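Local coordinates for vesicular integral-membrane protein VIP36 (Canis lupus familiaris, PDB 2DUR), which binds high-mannose glycans through its calcium-dependent lumenal lectin domain and takes part in transporting and sorting glycoproteins in the early secretory pathway, at residues I53-Q57 and W88-L94; W64-F70 and I220-F226. All blocks are in the same frame, centred on the assembly; numbering follows the deposited sequence.

Contact 1 (I53-Q57 and W88-L94); sequences IWNHQ and WYTRDRL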
ATOM      1  N   ILE A  53      -4.743  -9.036   0.944  1.00 17.53           N
ATOM      2  CA  ILE A  53      -4.738  -9.379   2.368  1.00 18.67           C
ATOM      3  C   ILE A  53      -5.311  -8.166   3.105  1.00 17.92           C
ATOM      4  O   ILE A  53      -5.094  -7.007   2.702  1.00 17.95           O
ATOM      5  CB  ILE A  53      -3.311  -9.737   2.913  1.00 18.99           C
ATOM      6  CG1 ILE A  53      -2.292  -8.613   2.665  1.00 19.93           C
ATOM      7  CG2 ILE A  53      -2.803 -11.048   2.313  1.00 20.47           C
ATOM      8  CD1 ILE A  53      -0.957  -8.850   3.379  1.00 20.69           C
ATOM      9  N   TRP A  54      -6.101  -8.428   4.136  1.00 17.81           N
ATOM     10  CA  TRP A  54      -6.784  -7.372   4.860  1.00 18.11           C
ATOM     11  C   TRP A  54      -6.658  -7.616   6.352  1.00 19.44           C
ATOM     12  O   TRP A  54      -6.955  -8.697   6.835  1.00 19.73           O
ATOM     13  CB  TRP A  54      -8.247  -7.262   4.417  1.00 18.75           C
ATOM     14  CG  TRP A  54      -8.326  -6.643   3.040  1.00 18.23           C
ATOM     15  CD1 TRP A  54      -8.447  -7.292   1.834  1.00 19.13           C
ATOM     16  CD2 TRP A  54      -8.251  -5.243   2.742  1.00 18.00           C
ATOM     17  NE1 TRP A  54      -8.472  -6.364   0.796  1.00 17.40           N
ATOM     18  CE2 TRP A  54      -8.340  -5.105   1.327  1.00 18.52           C
ATOM     19  CE3 TRP A  54      -8.111  -4.087   3.533  1.00 17.28           C
ATOM     20  CZ2 TRP A  54      -8.303  -3.854   0.688  1.00 18.01           C
ATOM     21  CZ3 TRP A  54      -8.075  -2.830   2.896  1.00 18.05           C
ATOM     22  CH2 TRP A  54      -8.162  -2.733   1.481  1.00 19.21           C
ATOM     23  N   ASN A  55      -6.199  -6.598   7.077  1.00 19.55           N
ATOM     24  CA  ASN A  55      -6.011  -6.699   8.541  1.00 20.89           C
ATOM     25  C   ASN A  55      -7.372  -6.816   9.201  1.00 21.05           C
ATOM     26  O   ASN A  55      -8.337  -6.190   8.757  1.00 22.22           O
ATOM     27  CB  ASN A  55      -5.234  -5.436   8.968  1.00 20.39           C
ATOM     28  CG  ASN A  55      -4.646  -5.482  10.379  1.00 21.99           C
ATOM     29  OD1 ASN A  55      -4.570  -4.425  11.012  1.00 22.38           O
ATOM     30  ND2 ASN A  55      -4.157  -6.633  10.839  1.00 21.05           N
ATOM     31  N   HIS A  56      -7.476  -7.649  10.248  1.00 22.09           N
ATOM     32  CA  HIS A  56      -8.749  -7.878  10.938  1.00 23.73           C
ATOM     33  C   HIS A  56      -9.314  -6.656  11.657  1.00 23.41           C
ATOM     34  O   HIS A  56     -10.511  -6.401  11.606  1.00 24.94           O
ATOM     35  CB  HIS A  56      -8.562  -8.971  11.992  1.00 24.19           C
ATOM     36  CG  HIS A  56      -8.660 -10.359  11.451  1.00 28.07           C
ATOM     37  ND1 HIS A  56      -9.081 -11.421  12.223  1.00 31.21           N
ATOM     38  CD2 HIS A  56      -8.399 -10.865  10.224  1.00 30.83           C
ATOM     39  CE1 HIS A  56      -9.074 -12.522  11.492  1.00 30.63           C
ATOM     40  NE2 HIS A  56      -8.662 -12.213  10.277  1.00 30.77           N
ATOM     41  N   GLN A  57      -8.448  -5.935  12.367  1.00 24.59           N
ATOM     42  CA  GLN A  57      -8.894  -4.869  13.246  1.00 25.62           C
ATOM     43  C   GLN A  57      -8.671  -3.499  12.619  1.00 24.61           C
ATOM     44  O   GLN A  57      -7.579  -3.246  12.107  1.00 24.25           O
ATOM     45  CB  GLN A  57      -8.137  -4.946  14.570  1.00 26.42           C
ATOM     46  CG  GLN A  57      -8.472  -6.198  15.410  1.00 31.83           C
ATOM     47  CD  GLN A  57      -9.969  -6.342  15.640  1.00 37.50           C
ATOM     48  OE1 GLN A  57     -10.591  -5.497  16.295  1.00 41.34           O
ATOM     49  NE2 GLN A  57     -10.561  -7.405  15.089  1.00 40.01           N
ATOM     50  N   TRP A  88      -3.143  -0.197   1.125  1.00 15.43           N
ATOM     51  CA  TRP A  88      -4.391   0.445   1.422  1.00 15.33           C
ATOM     52  C   TRP A  88      -4.513   0.836   2.871  1.00 15.64           C
ATOM     53  O   TRP A  88      -4.103   0.089   3.774  1.00 16.24           O
ATOM     54  CB  TRP A  88      -5.544  -0.519   1.105  1.00 15.55           C
ATOM     55  CG  TRP A  88      -5.566  -0.961  -0.308  1.00 15.75           C
ATOM     56  CD1 TRP A  88      -5.120  -2.154  -0.803  1.00 16.01           C
ATOM     57  CD2 TRP A  88      -6.058  -0.217  -1.426  1.00 13.69           C
ATOM     58  NE1 TRP A  88      -5.297  -2.199  -2.174  1.00 15.45           N
ATOM     59  CE2 TRP A  88      -5.910  -1.039  -2.575  1.00 14.83           C
ATOM     60  CE3 TRP A  88      -6.647   1.068  -1.566  1.00 13.43           C
ATOM     61  CZ2 TRP A  88      -6.286  -0.613  -3.858  1.00 16.09           C
ATOM     62  CZ3 TRP A  88      -7.061   1.478  -2.854  1.00 14.16           C
ATOM     63  CH2 TRP A  88      -6.891   0.640  -3.979  1.00 13.00           C
ATOM     64  N   TYR A  89      -5.125   1.991   3.085  1.00 15.36           N
ATOM     65  CA  TYR A  89      -5.678   2.355   4.389  1.00 15.70           C
ATOM     66  C   TYR A  89      -7.075   2.896   4.096  1.00 16.57           C
ATOM     67  O   TYR A  89      -7.247   4.057   3.699  1.00 15.83           O
ATOM     68  CB  TYR A  89      -4.768   3.376   5.078  1.00 15.03           C
ATOM     69  CG  TYR A  89      -5.318   3.893   6.378  1.00 16.38           C
ATOM     70  CD1 TYR A  89      -5.259   3.113   7.530  1.00 17.41           C
ATOM     71  CD2 TYR A  89      -5.908   5.164   6.457  1.00 15.62           C
ATOM     72  CE1 TYR A  89      -5.775   3.577   8.740  1.00 17.38           C
ATOM     73  CE2 TYR A  89      -6.431   5.654   7.681  1.00 16.78           C
ATOM     74  CZ  TYR A  89      -6.340   4.853   8.814  1.00 16.51           C
ATOM     75  OH  TYR A  89      -6.847   5.326  10.014  1.00 19.36           O
ATOM     76  N   THR A  90      -8.067   2.016   4.214  1.00 16.06           N
ATOM     77  CA  THR A  90      -9.386   2.304   3.646  1.00 16.42           C
ATOM     78  C   THR A  90     -10.549   1.924   4.540  1.00 17.06           C
ATOM     79  O   THR A  90     -10.444   1.066   5.418  1.00 17.07           O
ATOM     80  CB  THR A  90      -9.591   1.620   2.264  1.00 16.00           C
ATOM     81  OG1 THR A  90      -9.406   0.198   2.379  1.00 16.78           O
ATOM     82  CG2 THR A  90      -8.640   2.186   1.210  1.00 16.01           C
ATOM     83  N   ARG A  91     -11.685   2.551   4.269  1.00 17.49           N
ATOM     84  CA  ARG A  91     -12.915   2.279   4.999  1.00 18.58           C
ATOM     85  C   ARG A  91     -13.339   0.826   4.883  1.00 19.27           C
ATOM     86  O   ARG A  91     -13.745   0.199   5.879  1.00 20.12           O
ATOM     87  CB  ARG A  91     -14.025   3.159   4.454  1.00 18.94           C
ATOM     88  CG  ARG A  91     -15.271   3.138   5.327  1.00 19.66           C
ATOM     89  CD  ARG A  91     -16.413   3.837   4.594  1.00 19.71           C
ATOM     90  NE  ARG A  91     -16.880   3.035   3.469  1.00 19.72           N
ATOM     91  CZ  ARG A  91     -17.828   3.422   2.610  1.00 21.20           C
ATOM     92  NH1 ARG A  91     -18.391   4.634   2.701  1.00 20.47           N
ATOM     93  NH2 ARG A  91     -18.187   2.590   1.638  1.00 21.00           N
ATOM     94  N   ASP A  92     -13.278   0.316   3.656  1.00 19.16           N
ATOM     95  CA  ASP A  92     -13.765  -1.017   3.337  1.00 20.42           C
ATOM     96  C   ASP A  92     -12.584  -1.963   3.187  1.00 21.02           C
ATOM     97  O   ASP A  92     -11.439  -1.539   2.939  1.00 22.44           O
ATOM     98  CB  ASP A  92     -14.609  -0.980   2.055  1.00 20.43           C
ATOM     99  CG  ASP A  92     -15.874  -0.128   2.205  1.00 21.48           C
ATOM    100  OD1 ASP A  92     -16.311   0.118   3.352  1.00 22.70           O
ATOM    101  OD2 ASP A  92     -16.422   0.323   1.190  1.00 24.67           O
ATOM    102  N   ARG A  93     -12.860  -3.248   3.367  1.00 20.93           N
ATOM    103  CA  ARG A  93     -11.855  -4.273   3.237  1.00 21.35           C
ATOM    104  C   ARG A  93     -12.465  -5.424   2.443  1.00 21.51           C
ATOM    105  O   ARG A  93     -13.694  -5.518   2.311  1.00 21.09           O
ATOM    106  CB  ARG A  93     -11.453  -4.777   4.624  1.00 21.76           C
ATOM    107  CG  ARG A  93     -12.608  -5.330   5.409  1.00 22.81           C
ATOM    108  CD  ARG A  93     -12.333  -5.449   6.910  1.00 28.97           C
ATOM    109  NE  ARG A  93     -11.137  -6.233   7.215  1.00 29.93           N
ATOM    110  CZ  ARG A  93     -11.112  -7.565   7.242  1.00 29.76           C
ATOM    111  NH1 ARG A  93     -12.221  -8.250   6.975  1.00 31.59           N
ATOM    112  NH2 ARG A  93      -9.995  -8.213   7.519  1.00 22.51           N
ATOM    113  N   LEU A  94     -11.584  -6.260   1.915  1.00 21.67           N
ATOM    114  CA  LEU A  94     -11.901  -7.550   1.268  1.00 22.40           C
ATOM    115  C   LEU A  94     -12.524  -7.507  -0.132  1.00 23.51           C
ATOM    116  O   LEU A  94     -12.651  -8.571  -0.771  1.00 24.31           O
ATOM    117  CB  LEU A  94     -12.667  -8.487   2.225  1.00 22.53           C
ATOM    118  CG  LEU A  94     -11.812  -9.220   3.278  1.00 21.32           C
ATOM    119  CD1 LEU A  94     -12.678  -9.821   4.385  1.00 23.58           C
ATOM    120  CD2 LEU A  94     -10.902 -10.287   2.644  1.00 22.64           C
TER

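Contact 2 (W64-F70 and I220-F226); sequences WEMHVHF and IISMKLF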
ATOM      1  N   TRP A  64       1.199   7.096  12.657  1.00 19.86           N
ATOM      2  CA  TRP A  64       1.731   5.759  12.421  1.00 19.02           C
ATOM      3  C   TRP A  64       2.726   5.702  11.284  1.00 18.67           C
ATOM      4  O   TRP A  64       2.818   6.621  10.447  1.00 17.13           O
ATOM      5  CB  TRP A  64       0.593   4.759  12.198  1.00 19.57           C
ATOM      6  CG  TRP A  64      -0.458   5.183  11.194  1.00 18.61           C
ATOM      7  CD1 TRP A  64      -1.671   5.725  11.470  1.00 18.82           C
ATOM      8  CD2 TRP A  64      -0.376   5.084   9.761  1.00 18.51           C
ATOM      9  NE1 TRP A  64      -2.370   5.962  10.312  1.00 19.47           N
ATOM     10  CE2 TRP A  64      -1.602   5.573   9.244  1.00 18.11           C
ATOM     11  CE3 TRP A  64       0.594   4.610   8.872  1.00 16.41           C
ATOM     12  CZ2 TRP A  64      -1.871   5.622   7.863  1.00 18.61           C
ATOM     13  CZ3 TRP A  64       0.340   4.670   7.487  1.00 18.52           C
ATOM     14  CH2 TRP A  64      -0.891   5.160   7.007  1.00 17.72           C
ATOM     15  N   GLU A  65       3.499   4.619  11.261  1.00 17.65           N
ATOM     16  CA  GLU A  65       4.419   4.415  10.168  1.00 17.94           C
ATOM     17  C   GLU A  65       4.421   2.942   9.856  1.00 18.53           C
ATOM     18  O   GLU A  65       4.675   2.125  10.752  1.00 18.99           O
ATOM     19  CB  GLU A  65       5.841   4.878  10.525  1.00 18.04           C
ATOM     20  CG  GLU A  65       6.823   4.767   9.369  1.00 19.14           C
ATOM     21  CD  GLU A  65       8.143   5.495   9.644  1.00 21.83           C
ATOM     22  OE1 GLU A  65       9.220   4.899   9.446  1.00 26.53           O
ATOM     23  OE2 GLU A  65       8.098   6.674  10.075  1.00 26.84           O
ATOM     24  N   MET A  66       4.095   2.618   8.604  1.00 17.91           N
ATOM     25  CA  MET A  66       4.077   1.223   8.126  1.00 17.85           C
ATOM     26  C   MET A  66       5.324   0.913   7.304  1.00 18.07           C
ATOM     27  O   MET A  66       5.667   1.633   6.372  1.00 18.78           O
ATOM     28  CB  MET A  66       2.823   0.986   7.250  1.00 17.50           C
ATOM     29  CG  MET A  66       2.726  -0.461   6.702  1.00 19.53           C
ATOM     30  SD  MET A  66       2.264  -1.646   7.987  1.00 20.10           S
ATOM     31  CE  MET A  66       0.473  -1.574   7.956  1.00 20.54           C
ATOM     32  N   HIS A  67       6.032  -0.164   7.659  1.00 19.07           N
ATOM     33  CA  HIS A  67       7.153  -0.606   6.862  1.00 18.72           C
ATOM     34  C   HIS A  67       6.789  -1.888   6.147  1.00 18.75           C
ATOM     35  O   HIS A  67       6.350  -2.848   6.771  1.00 19.28           O
ATOM     36  CB  HIS A  67       8.372  -0.898   7.733  1.00 19.11           C
ATOM     37  CG  HIS A  67       8.913   0.309   8.420  1.00 20.44           C
ATOM     38  ND1 HIS A  67       9.956   0.244   9.321  1.00 22.64           N
ATOM     39  CD2 HIS A  67       8.547   1.610   8.352  1.00 22.69           C
ATOM     40  CE1 HIS A  67      10.210   1.461   9.773  1.00 22.59           C
ATOM     41  NE2 HIS A  67       9.374   2.308   9.200  1.00 21.91           N
ATOM     42  N   VAL A  68       6.974  -1.907   4.845  1.00 18.24           N
ATOM     43  CA  VAL A  68       6.576  -3.091   4.057  1.00 18.22           C
ATOM     44  C   VAL A  68       7.796  -3.673   3.405  1.00 18.37           C
ATOM     45  O   VAL A  68       8.467  -3.013   2.632  1.00 18.56           O
ATOM     46  CB  VAL A  68       5.506  -2.713   2.973  1.00 18.28           C
ATOM     47  CG1 VAL A  68       5.036  -3.956   2.207  1.00 19.31           C
ATOM     48  CG2 VAL A  68       4.339  -2.032   3.627  1.00 18.28           C
ATOM     49  N   HIS A  69       8.095  -4.930   3.730  1.00 18.19           N
ATOM     50  CA  HIS A  69       9.109  -5.653   3.014  1.00 17.99           C
ATOM     51  C   HIS A  69       8.365  -6.468   1.940  1.00 18.29           C
ATOM     52  O   HIS A  69       7.575  -7.354   2.277  1.00 18.66           O
ATOM     53  CB  HIS A  69       9.841  -6.572   4.000  1.00 19.68           C
ATOM     54  CG  HIS A  69      10.881  -7.435   3.367  1.00 20.18           C
ATOM     55  ND1 HIS A  69      11.520  -8.441   4.059  1.00 24.02           N
ATOM     56  CD2 HIS A  69      11.384  -7.459   2.113  1.00 22.38           C
ATOM     57  CE1 HIS A  69      12.387  -9.035   3.261  1.00 23.78           C
ATOM     58  NE2 HIS A  69      12.326  -8.464   2.074  1.00 24.74           N
ATOM     59  N   PHE A  70       8.596  -6.100   0.690  1.00 17.60           N
ATOM     60  CA  PHE A  70       7.871  -6.696  -0.446  1.00 18.21           C
ATOM     61  C   PHE A  70       8.875  -7.213  -1.453  1.00 18.33           C
ATOM     62  O   PHE A  70      10.065  -6.909  -1.387  1.00 19.09           O
ATOM     63  CB  PHE A  70       6.944  -5.644  -1.085  1.00 18.03           C
ATOM     64  CG  PHE A  70       7.681  -4.534  -1.788  1.00 15.44           C
ATOM     65  CD1 PHE A  70       8.138  -3.420  -1.052  1.00 16.88           C
ATOM     66  CD2 PHE A  70       7.967  -4.595  -3.158  1.00 17.49           C
ATOM     67  CE1 PHE A  70       8.868  -2.394  -1.695  1.00 15.39           C
ATOM     68  CE2 PHE A  70       8.670  -3.565  -3.816  1.00 18.35           C
ATOM     69  CZ  PHE A  70       9.143  -2.451  -3.063  1.00 16.94           C
ATOM     70  N   ILE A 220       4.477 -10.148  -0.368  1.00 17.86           N
ATOM     71  CA  ILE A 220       4.624  -9.342   0.863  1.00 18.81           C
ATOM     72  C   ILE A 220       5.296 -10.243   1.885  1.00 19.44           C
ATOM     73  O   ILE A 220       4.730 -11.261   2.262  1.00 20.11           O
ATOM     74  CB  ILE A 220       3.256  -8.877   1.426  1.00 18.65           C
ATOM     75  CG1 ILE A 220       2.475  -8.073   0.376  1.00 20.22           C
ATOM     76  CG2 ILE A 220       3.438  -8.037   2.724  1.00 19.65           C
ATOM     77  CD1 ILE A 220       3.123  -6.746  -0.058  1.00 19.62           C
ATOM     78  N   ILE A 221       6.507  -9.874   2.318  1.00 19.40           N
ATOM     79  CA  ILE A 221       7.204 -10.670   3.346  1.00 19.77           C
ATOM     80  C   ILE A 221       6.742 -10.251   4.738  1.00 19.70           C
ATOM     81  O   ILE A 221       6.435 -11.088   5.589  1.00 20.52           O
ATOM     82  CB  ILE A 221       8.728 -10.578   3.222  1.00 19.67           C
ATOM     83  CG1 ILE A 221       9.230 -11.249   1.939  1.00 22.52           C
ATOM     84  CG2 ILE A 221       9.411 -11.244   4.458  1.00 20.47           C
ATOM     85  CD1 ILE A 221       9.099 -10.417   0.648  1.00 23.57           C
ATOM     86  N   SER A 222       6.686  -8.938   4.975  1.00 19.07           N
ATOM     87  CA  SER A 222       6.191  -8.454   6.246  1.00 18.61           C
ATOM     88  C   SER A 222       5.593  -7.070   6.074  1.00 18.98           C
ATOM     89  O   SER A 222       5.943  -6.354   5.125  1.00 19.00           O
ATOM     90  CB  SER A 222       7.325  -8.387   7.301  1.00 18.94           C
ATOM     91  OG  SER A 222       8.306  -7.464   6.898  1.00 19.57           O
ATOM     92  N   MET A 223       4.700  -6.741   6.991  1.00 19.74           N
ATOM     93  CA  MET A 223       4.168  -5.392   7.170  1.00 21.16           C
ATOM     94  C   MET A 223       4.261  -5.120   8.659  1.00 20.21           C
ATOM     95  O   MET A 223       3.726  -5.871   9.466  1.00 20.33           O
ATOM     96  CB  MET A 223       2.719  -5.355   6.702  1.00 21.27           C
ATOM     97  CG  MET A 223       2.631  -5.603   5.192  1.00 22.73           C
ATOM     98  SD  MET A 223       0.958  -5.503   4.558  1.00 26.64           S
ATOM     99  CE  MET A 223       0.570  -3.769   4.759  1.00 26.37           C
ATOM    100  N   LYS A 224       4.981  -4.065   9.029  1.00 20.54           N
ATOM    101  CA  LYS A 224       5.224  -3.785  10.439  1.00 20.46           C
ATOM    102  C   LYS A 224       4.757  -2.379  10.703  1.00 20.00           C
ATOM    103  O   LYS A 224       5.274  -1.435  10.092  1.00 20.94           O
ATOM    104  CB  LYS A 224       6.712  -3.946  10.769  1.00 20.94           C
ATOM    105  CG  LYS A 224       7.181  -5.399  10.681  1.00 22.84           C
ATOM    106  CD  LYS A 224       8.700  -5.491  10.841  1.00 26.16           C
ATOM    107  CE  LYS A 224       9.195  -6.924  10.692  1.00 28.51           C
ATOM    108  NZ  LYS A 224      10.653  -7.005  11.052  1.00 31.01           N
ATOM    109  N   LEU A 225       3.754  -2.265  11.557  1.00 19.53           N
ATOM    110  CA  LEU A 225       3.126  -0.976  11.818  1.00 19.63           C
ATOM    111  C   LEU A 225       3.599  -0.462  13.162  1.00 20.69           C
ATOM    112  O   LEU A 225       3.427  -1.146  14.186  1.00 20.59           O
ATOM    113  CB  LEU A 225       1.603  -1.123  11.794  1.00 20.40           C
ATOM    114  CG  LEU A 225       0.742   0.144  11.796  1.00 21.95           C
ATOM    115  CD1 LEU A 225       0.717   0.803  13.150  1.00 24.90           C
ATOM    116  CD2 LEU A 225       1.169   1.129  10.719  1.00 21.43           C
ATOM    117  N   PHE A 226       4.135   0.762  13.159  1.00 20.78           N
ATOM    118  CA  PHE A 226       4.638   1.391  14.388  1.00 21.19           C
ATOM    119  C   PHE A 226       3.786   2.576  14.792  1.00 21.68           C
ATOM    120  O   PHE A 226       3.405   3.380  13.940  1.00 21.82           O
ATOM    121  CB  PHE A 226       6.077   1.843  14.173  1.00 21.21           C
ATOM    122  CG  PHE A 226       7.011   0.713  13.862  1.00 22.87           C
ATOM    123  CD1 PHE A 226       7.331   0.399  12.544  1.00 22.69           C
ATOM    124  CD2 PHE A 226       7.560  -0.051  14.890  1.00 24.22           C
ATOM    125  CE1 PHE A 226       8.190  -0.654  12.250  1.00 24.50           C
ATOM    126  CE2 PHE A 226       8.406  -1.111  14.603  1.00 24.42           C
ATOM    127  CZ  PHE A 226       8.729  -1.412  13.288  1.00 24.40           C
TER
HETATM  128  O   HOH W   1       8.287  -4.862   7.305  1.00 25.54           O
HETATM  129  O   HOH W   2      10.800  -8.566   6.879  1.00 26.08           O

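Contact 1 (I53-Q57 and W88-L94)
The carbonyl oxygen of N55 is gripped by two nitrogens of the R93 guanidinium, which meets it edge-on near its own plane: NH2 lies 2.9 Å from N55 O and NE 3.2 Å, both weak, bent bonds. CB of W54 sits over one face of that guanidinium and the carbonyl oxygen of H56 over the other. R93 reaches this place because its CG is tucked between its own backbone N and carbonyl carbon (chi1 58°) and the chain bends again at chi3. NH2 also forms a salt bridge with D28 on the edge strand 27-31, so the arginine ties the turn after strand 84-90 to two other strands.

Next to it, the backbone of R93 and L94 passes over one face of the W54 indole. R93 CA makes a CH-pi contact 3.8 Å from the centroid of the six-membered ring of W54, and L94 N lies over that same face. The far end of the indole abuts W88, where W54 CH2 comes within 3.4 Å of W88 CB; the six-membered ring of W54 and the five-membered ring of W88 are tilted 28° to each other and so offset that there is little stacking. T90 OG1 donates to D92 O over 2.7 Å, bracing the turn that passes this end of W54. Strand 204-211 runs between strands 49-55 and 84-90, so the contact bridges over a central strand of the legume-lectin-like beta sandwich.

Contact 2 (W64-F70 and I220-F226)
Strands 64-70 and 220-226 run antiparallel as neighbours in the second sheet of the legume-lectin-like beta sandwich, with a classic beta bulge that sets the pair I221 and S222 against the single residue H69. H69 O accepts from both I221 N, at 2.7 Å, and S222 N, at a longer 3.3 Å. On the face bearing M66, V68, M223 and L225, packing is apolar and buried. M66 bends at chi2 and chi3, which brings its CE to 3.9 Å from CE of M223, while its CB meets L225 CD2. F205 of the other sheet touches both M66 and L225.

The face carrying E65, H67, H69 and F226 is partly exposed and more polar. F226 sets CE1 over one face of the H67 imidazole, 3.5 Å from ND1, with the two rings inclined at 56°. CB of I221 lies over the face of the H69 ring in a CH-pi contact. Two waters gather at S222 OG: one also donates to H67 O, the other bonds to H69 ND1. Within strand 64-70, H67 NE2 donates almost straight (173°) and in its ring plane to the anti lone pair of E65 OE1, 2.6 Å away.

The two contacts belong to opposing sheets of one sandwich, their centres about 14 Å apart, and they touch in the core between them. CD1 of I53 packs 4.0 Å from SD of M223, and CG of Y89 lies 4.1 Å from CZ2 of W64; both residues of the second pair also meet the F205 ring. Along the chain the segments alternate: strand 49-55 leads into 64-73 and then 84-90, so the path crosses between sheets twice. Neither contact forms the glycan site directly. The W88 side chain is about 10 Å from that of the carbohydrate-binding H142 and about 13 Å from the calcium ion, and the F70 side chain about 11 Å from that of the calcium ligand D114.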